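Local atomic coordinates of Lmo0305 protein (Listeria monocytogenes, PDB entry 3PJ0), a protein that is of unknown function but has the fold of the pyridoxal phosphate-dependent aminotransferase superfamily and carries that cofactor as a covalently modified residue. Residues A[91-96]-A[117-122]; A[139-144]-A[172-177]; A[123-128]-A[148-153]; A[79-84]-A[110-115]; A[155-160]-A[193-198]. All coordinates share one frame; numbering follows the deposited sequence.

Contact 1. Residues A[91-96]-A[117-122]; sequences RVAYHP and LLLGTA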
# COMPACT_ATOMS: atom_id res chain seq x y z
N ARG A 91 -7.67 2.05 25.60
CA ARG A 91 -7.65 3.51 25.62
C ARG A 91 -6.23 3.98 25.30
O ARG A 91 -5.25 3.36 25.76
CB ARG A 91 -8.12 4.09 26.96
CG ARG A 91 -9.65 4.25 27.11
CD ARG A 91 -10.37 2.95 27.08
NE ARG A 91 -9.89 2.05 28.12
CZ ARG A 91 -10.23 0.76 28.24
NH1 ARG A 91 -11.08 0.20 27.38
NH2 ARG A 91 -9.71 0.04 29.24
N VAL A 92 -6.11 5.04 24.51
CA VAL A 92 -4.81 5.70 24.24
C VAL A 92 -5.00 7.20 24.45
O VAL A 92 -6.14 7.65 24.60
CB VAL A 92 -4.27 5.43 22.83
CG1 VAL A 92 -4.10 3.94 22.62
CG2 VAL A 92 -5.18 6.02 21.74
N ALA A 93 -3.92 7.97 24.43
CA ALA A 93 -4.03 9.40 24.60
C ALA A 93 -3.10 10.15 23.65
O ALA A 93 -1.96 9.74 23.41
CB ALA A 93 -3.74 9.82 26.08
N TYR A 94 -3.62 11.22 23.08
CA TYR A 94 -2.84 12.04 22.19
C TYR A 94 -3.46 13.43 21.98
O TYR A 94 -4.57 13.70 22.45
CB TYR A 94 -2.62 11.34 20.87
CG TYR A 94 -3.84 10.81 20.10
CD1 TYR A 94 -5.00 11.56 19.93
CD2 TYR A 94 -3.78 9.55 19.44
CE1 TYR A 94 -6.08 11.06 19.17
CE2 TYR A 94 -4.82 9.08 18.68
CZ TYR A 94 -5.97 9.81 18.54
OH TYR A 94 -7.00 9.29 17.77
N HIS A 95 -2.74 14.30 21.27
CA HIS A 95 -3.21 15.64 20.99
C HIS A 95 -4.53 15.57 20.18
O HIS A 95 -4.69 14.67 19.34
CB HIS A 95 -2.14 16.40 20.18
CG HIS A 95 -2.42 17.87 20.02
ND1 HIS A 95 -3.22 18.36 19.02
CD2 HIS A 95 -1.99 18.95 20.72
CE1 HIS A 95 -3.29 19.68 19.12
NE2 HIS A 95 -2.55 20.06 20.15
N PRO A 96 -5.48 16.49 20.42
CA PRO A 96 -6.75 16.53 19.67
C PRO A 96 -6.64 16.50 18.11
O PRO A 96 -7.54 16.01 17.42
CB PRO A 96 -7.36 17.88 20.10
CG PRO A 96 -6.84 18.09 21.45
CD PRO A 96 -5.43 17.56 21.43
N LEU A 117 -8.25 9.37 24.19
CA LEU A 117 -8.53 10.40 25.16
C LEU A 117 -7.68 11.56 24.68
O LEU A 117 -6.46 11.39 24.43
CB LEU A 117 -8.14 9.94 26.57
CG LEU A 117 -8.76 8.60 27.03
CD1 LEU A 117 -8.23 8.15 28.40
CD2 LEU A 117 -10.28 8.66 27.04
N LEU A 118 -8.30 12.72 24.50
CA LEU A 118 -7.59 13.85 23.91
C LEU A 118 -6.89 14.70 24.97
O LEU A 118 -7.45 15.02 26.01
CB LEU A 118 -8.55 14.68 23.06
CG LEU A 118 -9.36 13.87 22.04
CD1 LEU A 118 -10.25 14.79 21.19
CD2 LEU A 118 -8.45 13.04 21.15
N LEU A 119 -5.63 15.03 24.71
CA LEU A 119 -4.82 15.72 25.70
C LEU A 119 -4.76 17.21 25.46
O LEU A 119 -4.30 17.67 24.40
CB LEU A 119 -3.39 15.15 25.67
CG LEU A 119 -3.18 13.71 26.11
CD1 LEU A 119 -1.78 13.19 25.69
CD2 LEU A 119 -3.42 13.60 27.63
N GLY A 120 -5.17 17.97 26.47
CA GLY A 120 -5.12 19.44 26.42
C GLY A 120 -6.19 20.04 25.53
O GLY A 120 -7.34 19.62 25.59
N THR A 121 -5.80 21.00 24.70
CA THR A 121 -6.72 21.69 23.82
C THR A 121 -6.13 21.69 22.41
O THR A 121 -4.93 21.55 22.24
CB THR A 121 -7.00 23.12 24.33
OG1 THR A 121 -5.80 23.87 24.34
CG2 THR A 121 -7.56 23.07 25.76
N ALA A 122 -6.99 21.84 21.40
CA ALA A 122 -6.59 21.78 20.00
C ALA A 122 -5.59 22.86 19.59
O ALA A 122 -4.79 22.66 18.65
CB ALA A 122 -7.86 21.84 19.08

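Contact 2. Residues A[139-144]-A[172-177]; sequences SSVLIE and ISLHLD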
# COMPACT_ATOMS: atom_id res chain seq x y z
N SER A 139 -3.08 2.59 27.62
CA SER A 139 -2.00 1.68 27.23
C SER A 139 -0.83 2.46 26.66
O SER A 139 0.33 2.07 26.85
CB SER A 139 -2.46 0.65 26.20
OG SER A 139 -3.08 1.27 25.08
N SER A 140 -1.13 3.51 25.89
CA SER A 140 -0.08 4.34 25.32
C SER A 140 -0.48 5.80 25.15
O SER A 140 -1.68 6.18 25.17
CB SER A 140 0.32 3.80 23.94
OG SER A 140 -0.71 4.06 23.03
N VAL A 141 0.56 6.61 25.04
CA VAL A 141 0.47 8.02 24.70
C VAL A 141 1.24 8.12 23.39
O VAL A 141 2.31 7.49 23.22
CB VAL A 141 1.13 8.92 25.79
CG1 VAL A 141 1.32 10.36 25.31
CG2 VAL A 141 0.28 8.90 27.05
N LEU A 142 0.71 8.91 22.49
CA LEU A 142 1.34 9.16 21.19
C LEU A 142 1.71 10.62 21.17
O LEU A 142 0.90 11.47 21.54
CB LEU A 142 0.38 8.82 20.05
CG LEU A 142 0.81 9.15 18.60
CD1 LEU A 142 0.03 8.23 17.62
CD2 LEU A 142 0.64 10.63 18.20
N ILE A 143 2.95 10.90 20.77
CA ILE A 143 3.49 12.26 20.66
C ILE A 143 3.91 12.50 19.21
O ILE A 143 4.56 11.67 18.59
CB ILE A 143 4.75 12.42 21.56
CG1 ILE A 143 4.45 12.06 23.02
CG2 ILE A 143 5.38 13.78 21.37
CD1 ILE A 143 3.37 12.91 23.70
N GLU A 144 3.53 13.65 18.66
CA GLU A 144 3.89 14.03 17.28
C GLU A 144 4.92 15.17 17.34
O GLU A 144 4.61 16.25 17.84
CB GLU A 144 2.64 14.48 16.53
CG GLU A 144 2.87 14.82 15.07
CD GLU A 144 1.66 15.48 14.40
OE1 GLU A 144 0.50 14.99 14.57
OE2 GLU A 144 1.89 16.48 13.71
N ILE A 172 3.09 3.10 30.91
CA ILE A 172 2.42 3.61 29.70
C ILE A 172 3.44 3.56 28.54
O ILE A 172 4.52 4.14 28.65
CB ILE A 172 1.93 5.08 29.86
CG1 ILE A 172 0.89 5.19 30.98
CG2 ILE A 172 1.33 5.57 28.55
CD1 ILE A 172 0.61 6.58 31.44
N SER A 173 3.10 2.89 27.44
CA SER A 173 3.98 2.82 26.27
C SER A 173 3.98 4.20 25.60
O SER A 173 2.96 4.88 25.63
CB SER A 173 3.51 1.77 25.26
OG SER A 173 3.51 0.46 25.80
N LEU A 174 5.12 4.61 25.04
CA LEU A 174 5.24 5.93 24.42
C LEU A 174 5.60 5.68 22.97
O LEU A 174 6.59 4.99 22.69
CB LEU A 174 6.31 6.79 25.12
CG LEU A 174 6.24 8.32 24.89
CD1 LEU A 174 4.97 8.94 25.46
CD2 LEU A 174 7.50 9.04 25.47
N HIS A 175 4.77 6.22 22.06
CA HIS A 175 4.91 6.07 20.62
C HIS A 175 5.15 7.41 19.93
O HIS A 175 4.40 8.38 20.18
CB HIS A 175 3.64 5.44 19.97
CG HIS A 175 3.72 5.39 18.47
ND1 HIS A 175 4.45 4.44 17.81
CD2 HIS A 175 3.20 6.21 17.52
CE1 HIS A 175 4.37 4.66 16.51
NE2 HIS A 175 3.64 5.75 16.31
N LEU A 176 6.16 7.46 19.06
CA LEU A 176 6.50 8.67 18.31
C LEU A 176 5.93 8.71 16.91
O LEU A 176 6.24 7.84 16.10
CB LEU A 176 8.03 8.83 18.22
CG LEU A 176 8.59 9.97 17.34
CD1 LEU A 176 8.03 11.32 17.81
CD2 LEU A 176 10.13 9.99 17.35
N ASP A 177 5.03 9.67 16.66
CA ASP A 177 4.59 9.99 15.33
C ASP A 177 5.71 10.90 14.83
O ASP A 177 5.76 12.10 15.11
CB ASP A 177 3.20 10.67 15.26
CG ASP A 177 2.78 10.99 13.83
OD1 ASP A 177 3.68 11.12 12.97
OD2 ASP A 177 1.56 11.06 13.55
O HOH W 1 -0.25 12.52 15.03

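Contact 3. Residues A[123-128]-A[148-153]; sequences NQLLTI and REIGGQ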
# COMPACT_ATOMS: atom_id res chain seq x y z
N ASN A 123 -5.60 23.98 20.30
CA ASN A 123 -4.74 25.11 19.93
C ASN A 123 -3.34 25.19 20.54
O ASN A 123 -2.63 26.18 20.31
CB ASN A 123 -5.48 26.46 20.17
CG ASN A 123 -5.75 26.78 21.68
OD1 ASN A 123 -5.73 25.91 22.56
ND2 ASN A 123 -6.03 28.05 21.95
N GLN A 124 -2.92 24.19 21.31
CA GLN A 124 -1.59 24.28 21.95
C GLN A 124 -0.97 22.94 22.20
O GLN A 124 -1.62 21.90 22.05
CB GLN A 124 -1.65 25.08 23.27
CG GLN A 124 -2.65 24.60 24.28
CD GLN A 124 -2.87 25.61 25.43
OE1 GLN A 124 -1.98 25.85 26.25
NE2 GLN A 124 -4.07 26.17 25.50
N LEU A 125 0.31 22.99 22.53
CA LEU A 125 1.03 21.77 22.83
C LEU A 125 0.45 21.07 24.05
O LEU A 125 0.04 21.70 25.04
CB LEU A 125 2.52 22.06 23.11
CG LEU A 125 3.41 22.36 21.93
CD1 LEU A 125 4.74 22.98 22.38
CD2 LEU A 125 3.67 21.06 21.09
N LEU A 126 0.39 19.76 23.97
CA LEU A 126 -0.02 18.96 25.12
C LEU A 126 1.12 19.05 26.13
O LEU A 126 2.28 19.29 25.76
CB LEU A 126 -0.26 17.51 24.71
CG LEU A 126 0.90 16.59 24.33
CD1 LEU A 126 1.69 15.99 25.55
CD2 LEU A 126 0.38 15.42 23.47
N THR A 127 0.81 18.87 27.41
CA THR A 127 1.85 18.84 28.44
C THR A 127 1.75 17.62 29.33
O THR A 127 0.73 16.90 29.34
CB THR A 127 1.75 20.06 29.36
OG1 THR A 127 0.56 19.92 30.14
CG2 THR A 127 1.75 21.38 28.55
N ILE A 128 2.81 17.38 30.10
CA ILE A 128 2.79 16.31 31.10
C ILE A 128 1.59 16.46 32.05
O ILE A 128 1.04 15.46 32.51
CB ILE A 128 4.13 16.21 31.88
CG1 ILE A 128 4.23 14.86 32.60
CG2 ILE A 128 4.26 17.39 32.85
CD1 ILE A 128 5.60 14.56 33.22
N ARG A 148 2.33 19.36 13.80
CA ARG A 148 2.10 20.05 12.52
C ARG A 148 0.86 20.94 12.44
O ARG A 148 0.94 22.04 11.89
CB ARG A 148 2.04 19.01 11.41
CG ARG A 148 1.78 19.58 10.01
CD ARG A 148 0.29 19.55 9.60
NE ARG A 148 0.18 19.86 8.19
CZ ARG A 148 -0.78 19.49 7.34
NH1 ARG A 148 -1.83 18.77 7.73
NH2 ARG A 148 -0.70 19.84 6.06
N GLU A 149 -0.26 20.49 12.98
CA GLU A 149 -1.52 21.24 12.86
C GLU A 149 -1.52 22.57 13.61
O GLU A 149 -2.36 23.43 13.35
CB GLU A 149 -2.72 20.39 13.28
CG GLU A 149 -2.89 19.16 12.42
CD GLU A 149 -3.43 19.40 11.02
OE1 GLU A 149 -4.12 20.41 10.77
OE2 GLU A 149 -3.19 18.53 10.16
N ILE A 150 -0.56 22.75 14.52
CA ILE A 150 -0.46 24.03 15.24
C ILE A 150 0.81 24.81 14.79
O ILE A 150 1.32 25.66 15.48
CB ILE A 150 -0.61 23.89 16.78
CG1 ILE A 150 0.45 22.98 17.39
CG2 ILE A 150 -1.98 23.34 17.11
CD1 ILE A 150 0.40 22.98 18.90
N GLY A 151 1.28 24.48 13.60
CA GLY A 151 2.39 25.19 13.00
C GLY A 151 3.73 24.54 13.09
O GLY A 151 4.71 25.13 12.65
N GLY A 152 3.80 23.33 13.65
CA GLY A 152 5.08 22.65 13.81
C GLY A 152 5.70 23.09 15.13
O GLY A 152 6.83 23.62 15.16
N GLN A 153 4.97 22.90 16.22
CA GLN A 153 5.51 23.27 17.54
C GLN A 153 6.14 22.07 18.28
O GLN A 153 5.74 20.91 18.08
CB GLN A 153 4.39 23.88 18.40
CG GLN A 153 3.76 25.19 17.88
CD GLN A 153 2.77 25.80 18.86
OE1 GLN A 153 3.02 25.85 20.08
NE2 GLN A 153 1.66 26.30 18.33
O HOH W 2 -0.21 27.45 20.20
O HOH W 3 1.66 25.65 22.41

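Contact 4. Residues A[79-84]-A[110-115]; sequences ALRIWA and ELQQIT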
# COMPACT_ATOMS: atom_id res chain seq x y z
N ALA A 79 0.63 0.03 15.57
CA ALA A 79 1.49 0.21 16.73
C ALA A 79 0.64 0.31 18.00
O ALA A 79 0.92 -0.37 18.99
CB ALA A 79 2.41 1.49 16.56
N LEU A 80 -0.40 1.15 17.96
CA LEU A 80 -1.26 1.38 19.13
C LEU A 80 -2.04 0.11 19.52
O LEU A 80 -2.19 -0.17 20.74
CB LEU A 80 -2.21 2.58 18.89
CG LEU A 80 -1.51 3.94 18.61
CD1 LEU A 80 -2.47 5.07 18.42
CD2 LEU A 80 -0.45 4.26 19.72
N ARG A 81 -2.48 -0.67 18.54
CA ARG A 81 -3.12 -1.98 18.84
C ARG A 81 -2.18 -2.96 19.56
O ARG A 81 -2.56 -3.64 20.51
CB ARG A 81 -3.73 -2.62 17.58
CG ARG A 81 -4.36 -4.03 17.82
CD ARG A 81 -5.46 -4.03 18.86
NE ARG A 81 -5.90 -5.40 19.08
CZ ARG A 81 -6.84 -6.03 18.37
NH1 ARG A 81 -7.52 -5.40 17.41
NH2 ARG A 81 -7.10 -7.31 18.64
N ILE A 82 -0.93 -3.06 19.09
CA ILE A 82 0.02 -3.93 19.72
C ILE A 82 0.20 -3.53 21.19
O ILE A 82 0.13 -4.39 22.08
CB ILE A 82 1.36 -3.92 18.98
CG1 ILE A 82 1.18 -4.50 17.58
CG2 ILE A 82 2.47 -4.71 19.75
CD1 ILE A 82 2.37 -4.27 16.61
N TRP A 83 0.40 -2.23 21.47
CA TRP A 83 0.57 -1.80 22.86
C TRP A 83 -0.73 -1.99 23.67
O TRP A 83 -0.66 -2.34 24.82
CB TRP A 83 1.09 -0.36 22.97
CG TRP A 83 2.46 -0.16 22.39
CD1 TRP A 83 2.82 0.77 21.48
CD2 TRP A 83 3.63 -0.95 22.63
NE1 TRP A 83 4.13 0.64 21.15
CE2 TRP A 83 4.66 -0.41 21.83
CE3 TRP A 83 3.92 -2.05 23.45
CZ2 TRP A 83 5.96 -0.93 21.83
CZ3 TRP A 83 5.21 -2.58 23.44
CH2 TRP A 83 6.21 -2.01 22.64
N ALA A 84 -1.90 -1.81 23.05
CA ALA A 84 -3.18 -2.05 23.75
C ALA A 84 -3.29 -3.52 24.18
O ALA A 84 -3.73 -3.82 25.32
CB ALA A 84 -4.37 -1.64 22.87
N GLU A 110 -12.62 2.68 14.17
CA GLU A 110 -13.46 1.74 13.42
C GLU A 110 -12.82 0.38 13.21
O GLU A 110 -13.53 -0.63 13.14
CB GLU A 110 -13.85 2.32 12.06
CG GLU A 110 -14.68 3.60 12.10
CD GLU A 110 -16.16 3.40 12.36
OE1 GLU A 110 -16.62 2.29 12.75
OE2 GLU A 110 -16.89 4.39 12.16
N LEU A 111 -11.49 0.34 13.04
CA LEU A 111 -10.79 -0.90 12.79
C LEU A 111 -10.20 -1.53 14.06
O LEU A 111 -10.08 -2.75 14.15
CB LEU A 111 -9.69 -0.71 11.74
CG LEU A 111 -10.16 -0.49 10.29
CD1 LEU A 111 -8.99 -0.12 9.40
CD2 LEU A 111 -10.92 -1.74 9.74
N GLN A 112 -9.89 -0.70 15.05
CA GLN A 112 -9.26 -1.23 16.26
C GLN A 112 -10.12 -1.07 17.52
O GLN A 112 -9.77 -1.60 18.59
CB GLN A 112 -7.87 -0.59 16.46
CG GLN A 112 -6.83 -0.91 15.40
CD GLN A 112 -6.55 -2.40 15.28
OE1 GLN A 112 -6.76 -3.16 16.22
NE2 GLN A 112 -6.10 -2.83 14.12
N GLN A 113 -11.25 -0.38 17.41
CA GLN A 113 -12.11 -0.13 18.58
C GLN A 113 -11.29 0.39 19.76
O GLN A 113 -11.52 0.02 20.92
CB GLN A 113 -12.92 -1.36 19.01
CG GLN A 113 -13.92 -1.83 17.98
CD GLN A 113 -13.29 -2.70 16.97
OE1 GLN A 113 -12.56 -3.63 17.33
NE2 GLN A 113 -13.57 -2.45 15.70
N ILE A 114 -10.32 1.25 19.44
CA ILE A 114 -9.51 1.96 20.42
C ILE A 114 -10.17 3.32 20.70
O ILE A 114 -10.71 3.97 19.79
CB ILE A 114 -8.06 2.06 19.94
CG1 ILE A 114 -7.38 0.70 20.16
CG2 ILE A 114 -7.30 3.28 20.63
CD1 ILE A 114 -5.91 0.58 19.66
N THR A 115 -10.15 3.73 21.97
CA THR A 115 -10.80 4.98 22.40
C THR A 115 -9.72 6.00 22.73
O THR A 115 -9.01 5.81 23.72
CB THR A 115 -11.66 4.77 23.70
OG1 THR A 115 -12.73 3.84 23.46
CG2 THR A 115 -12.24 6.10 24.19
O HOH W 4 -9.51 -5.25 15.28

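Contact 5. Residues A[155-160]-A[193-198]; sequences PAFEEL and EEICAL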
# COMPACT_ATOMS: atom_id res chain seq x y z
N PRO A 155 7.83 20.74 22.27
CA PRO A 155 8.18 21.00 23.65
C PRO A 155 9.71 21.06 23.79
O PRO A 155 10.47 20.50 22.97
CB PRO A 155 7.66 19.77 24.37
CG PRO A 155 7.79 18.67 23.37
CD PRO A 155 7.41 19.35 22.06
N ALA A 156 10.18 21.75 24.81
CA ALA A 156 11.61 21.69 25.14
C ALA A 156 12.00 20.20 25.26
O ALA A 156 11.18 19.37 25.69
CB ALA A 156 11.86 22.41 26.44
N PHE A 157 13.23 19.86 24.89
CA PHE A 157 13.65 18.47 24.95
C PHE A 157 13.53 17.91 26.38
O PHE A 157 13.06 16.81 26.58
CB PHE A 157 15.07 18.25 24.38
CG PHE A 157 15.37 16.79 24.12
CD1 PHE A 157 14.89 16.17 22.97
CD2 PHE A 157 16.08 16.03 25.04
CE1 PHE A 157 15.14 14.82 22.73
CE2 PHE A 157 16.34 14.67 24.80
CZ PHE A 157 15.86 14.07 23.66
N GLU A 158 13.89 18.71 27.37
CA GLU A 158 13.81 18.28 28.78
C GLU A 158 12.39 17.89 29.19
O GLU A 158 12.19 17.06 30.07
CB GLU A 158 14.36 19.35 29.72
CG GLU A 158 15.86 19.61 29.54
CD GLU A 158 16.20 20.42 28.29
OE1 GLU A 158 15.27 21.00 27.68
OE2 GLU A 158 17.38 20.47 27.92
N GLU A 159 11.39 18.50 28.56
CA GLU A 159 10.01 18.16 28.87
C GLU A 159 9.61 16.82 28.23
O GLU A 159 8.77 16.08 28.76
CB GLU A 159 9.08 19.30 28.46
CG GLU A 159 9.32 20.61 29.22
CD GLU A 159 9.08 20.53 30.74
OE1 GLU A 159 8.46 19.56 31.23
OE2 GLU A 159 9.47 21.49 31.44
N LEU A 160 10.21 16.51 27.09
CA LEU A 160 9.98 15.22 26.44
C LEU A 160 10.62 14.15 27.33
O LEU A 160 10.03 13.11 27.56
CB LEU A 160 10.56 15.27 25.02
CG LEU A 160 10.26 14.17 24.02
CD1 LEU A 160 8.76 14.01 23.81
CD2 LEU A 160 10.95 14.51 22.70
N GLU A 193 18.41 8.94 16.72
CA GLU A 193 18.53 7.90 17.74
C GLU A 193 18.25 8.44 19.14
O GLU A 193 17.53 7.83 19.92
CB GLU A 193 19.93 7.25 17.70
CG GLU A 193 20.16 6.23 18.78
CD GLU A 193 21.46 5.43 18.60
OE1 GLU A 193 22.30 5.78 17.75
OE2 GLU A 193 21.63 4.44 19.34
N GLU A 194 18.83 9.59 19.46
CA GLU A 194 18.63 10.20 20.79
C GLU A 194 17.17 10.50 21.05
O GLU A 194 16.66 10.17 22.11
CB GLU A 194 19.46 11.47 20.96
CG GLU A 194 20.91 11.20 21.20
CD GLU A 194 21.70 12.47 21.43
OE1 GLU A 194 21.94 13.21 20.44
OE2 GLU A 194 22.05 12.74 22.58
N ILE A 195 16.49 11.09 20.07
CA ILE A 195 15.08 11.43 20.21
C ILE A 195 14.24 10.14 20.35
O ILE A 195 13.40 10.03 21.24
CB ILE A 195 14.59 12.27 18.99
CG1 ILE A 195 15.31 13.62 18.94
CG2 ILE A 195 13.08 12.56 19.01
CD1 ILE A 195 15.15 14.34 17.58
N CYS A 196 14.50 9.18 19.47
CA CYS A 196 13.75 7.92 19.48
C CYS A 196 13.99 7.05 20.72
O CYS A 196 13.15 6.19 21.04
CB CYS A 196 14.06 7.11 18.23
SG CYS A 196 13.43 7.86 16.72
N ALA A 197 15.13 7.25 21.39
CA ALA A 197 15.48 6.49 22.60
C ALA A 197 14.49 6.70 23.75
O ALA A 197 14.47 5.90 24.70
CB ALA A 197 16.90 6.83 23.08
N LEU A 198 13.71 7.77 23.68
CA LEU A 198 12.75 8.07 24.74
C LEU A 198 11.40 7.36 24.49
O LEU A 198 10.51 7.46 25.34
CB LEU A 198 12.51 9.58 24.81
CG LEU A 198 13.70 10.47 25.14
CD1 LEU A 198 13.22 11.95 25.09
CD2 LEU A 198 14.24 10.11 26.49

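Contact 1. Residues A[91-96]-A[117-122]
The His95 ring has its edge turned to segment 117-122: the carbonyl O of Ala122 lies in the plane of the imidazole, 3.4 Å from His95 CE1. The ring follows directly on strand 91-94, which pairs in parallel with strand 115-118 at one border of the large mixed sheet of the pyridoxal phosphate fold. Over one face of the same ring sits CD of the next residue, Pro96, offset toward the rim. The ring's nitrogens are used outside the two segments, NE2 with the carbonyl of Gln124 and ND1 with the backbone N of Leu97. The other flat group, the Tyr94 ring, meets Leu118 obliquely, CE1 lying 3.7 Å from Leu118 CD2. With CG held between the backbone N and the carbonyl carbon (chi1 54°), Tyr94 runs alongside Leu118 in the same direction; its hydroxyl is bonded to Glu101 on helix 99-102.

Strand 115-118 is the outermost within this chain, while strand 91-94 has strand 140-144 on its other flank. Three backbone bonds join the pair. Leu117 N donates to Val92 O at 2.8 Å and is nearly straight; Tyr94 N to Leu117 O and Leu119 N to Tyr94 O continue the ladder. On the sheet face that carries Ala93 and Leu117, Leu119 closes over the alanine methyl, its CD1 3.9 Å from Ala93 CB.

Beyond the strands Pro96 fills the curve of the loop 119-122. Its CD comes within 3.2 Å of Leu119 O, and Pro96 CB packs 4.1 Å from Ala122 CB.

Contact 2. Residues A[139-144]-A[172-177]
Val141 and Leu174 lie side by side on one face of the sheet, which Ile143 shares. Leu174 has CG anti to its backbone N (chi1 -161°), then bends at the next bond (chi2 64°), which carries CD1 back over the neighbouring strand; there it lies 3.9 Å from Val141 CB and 4.0 Å from Ile143 CG1. Ile172, just before strand 173-178, reaches Val141 with its CG2, which meets Val141 CG2 at 3.8 Å.

The face of Leu142, His175, Glu144 and Asp177 is more polar. Leu142 runs parallel to His175, and its CG meets the imidazole at the edge, in plane, with CD1 3.8 Å from His175 CD2. The two ring nitrogens are fixed by Gln76 and Ser201. Glu144 and Asp177 reach out in the same direction, both with CG anti to the backbone N. Their carboxylates are turned 43° apart, and water 1 bridges them by donating to Glu144 OE1 (2.6 Å) and to Asp177 OD2 (2.8 Å). Glu144 OE2 takes the backbone N-H of Arg148, while Gln76 NE2 also binds Asp177 OD2.

Five backbone bonds, from Ser173 N to Ser139 O at one end to Asp177 N to Ile143 O at the other, hold the strands in parallel. With helix 157-170 they form a beta-alpha-beta unit, and Asp177 OD2, hydrogen-bonded to N1 of the cofactor-modified Lys208, marks the pyridoxal phosphate site of this fold.

Contact 3. Residues A[123-128]-A[148-153]
Ile150 and Leu125 are the apolar side chains of this contact, Ile150 CD1 lying 4.3 Å from Leu125 CG. Ile150 places CG1 between its backbone N and carbonyl carbon (chi1 60°), and the chain then extends so that CD1 ends against the backbone of the opposite loop, 3.6 Å from Leu125 N. Leu125 also packs on the aliphatic start of Gln153, whose side chain it crosses at a slant: Leu125 CG is 4.0 Å from Gln153 CB, and Leu125 CD2 comes to 3.7 Å from Gln153 O.

Direct hydrogen bonds between the segments are absent; waters make the polar links, and the Gln153 amide serves both. Water 2 accepts from Gln153 NE2 and donates to Asn123 O (2.7 Å). Water 3 donates to Gln153 OE1 (2.7 Å) and accepts from Leu125 N (3.0 Å).

Within segment 148-153, Gln153 NE2 also donates to Ile150 O at 2.9 Å, with the acceptor in the amide plane. NE2 thus has two partners and OE1 one, which together fix the rotation of the amide. Gly152 and Gln153 form a G1 beta bulge opposite Gln147.

The contact ties together two surface loops: one leads from strand 115-118 into helix 128-132, with Thr127 as N-cap and Leu126 packed on Ile163 of helix 157-170, and the other runs from strand 140-144 to that same helix 157-170.

Contact 4. Residues A[79-84]-A[110-115]
Arg81, on the helix 72-87 that lies against one face of the large sheet, reaches across to Gln112, near the C-terminal part of helix 107-112. The pair joins a helix packed on the sheet of this alpha/beta fold to the segment that leads into strand 115-118. Arg81 NH1 donates to Gln112 OE1 at 2.6 Å, a short bond with an N-H...O angle of 153°; it arrives in the carbonyl plane of the amide. The two side chains cross at about a right angle, their flat ends 67° apart. Arg81 sets off with CG anti to the backbone N and then bends (chi2 58°), so its aliphatic part curls around the amide oxygen: CG is 3.0 Å and CD 3.1 Å from Gln112 OE1, a tight fit.

Arg81 NH1 also donates to water 4, near the guanidinium plane and 2.9 Å away, and this water in turn donates to Leu111 O. Arg81 NE forms a salt bridge with Asp85, one turn along its own helix, and Gln112 NE2 goes to the hydroxyl of Tyr235. Both ends of the buried amide are therefore held.

Past the helix, Gln113 turns the chain with positive phi and Ile114 points back. Its CD1 rests on the helix backbone, 3.8 Å from Arg81 N, and lies 4.2 Å from Ala84 CB.

Leu80 continues inward to Ser140 and Leu142 of strand 140-144, while toward the dimer interface Leu111 and Gln112 pack on Gln112 and Leu111 of the second subunit.

Contact 5. Residues A[155-160]-A[193-198]
Phe157, in the first turn of helix 157-170, reaches across to Ile195 and Leu198, on and just after helix 192-196; both helices lie on the sheet face of Leu174 and Leu176 in this alpha/beta fold. From CB the side chain leaves with CG anti to the backbone N (chi1 -165°), which swings the ring over toward segment 193-198. CB, CG and the two CD atoms make no close approach to that segment; contact begins at the far half of the ring. CE1 lies 4.0 Å from Ile195 CG1, CE2 is 4.1 Å from Leu198 CD1, and CZ, the tip, presses on the same methyl at 3.7 Å. Both aliphatic chains approach the ring obliquely. Tyr188, from helix 185-188, meets the same ring edge-to-face, and its hydroxyl is bonded to Pro155 O.

Leu160, one turn further on and deposited in two conformers, brings CG to 3.9 Å from Leu198 CD1 in one of them. In that conformer the methyl touches both the ring and Leu160, and no hydrogen bond crosses the contact. At the ring's edge, near its plane, Phe157 CZ faces the carbonyl O of Glu194 at 4.3 Å.

Contact 2 is central: it lies beside contact 1 in the sheet, their centres about 11 Å apart, with strands 91-94 and 140-144 joined by Ala93 O to Leu142 N at 2.9 Å. Contacts 4 and 5 pack on opposite faces of it, each about 12 Å away between centres. On one face Trp83 CE3 lies 3.5 Å from Ser173 OG; on the other, Leu174 CD2 lies 3.4 Å from Leu198 O. Contact 3 gathers loops beyond contact 1, where Leu126 CD2 packs 3.8 Å from Leu119 CD1. Contact 2 reaches the cofactor through Asp177. A bound (4R)-2-methylpentane-2,4-diol, probably from the crystallisation liquor, lies about 4 Å from the Leu174 side chain and about 6 Å from that of Leu198.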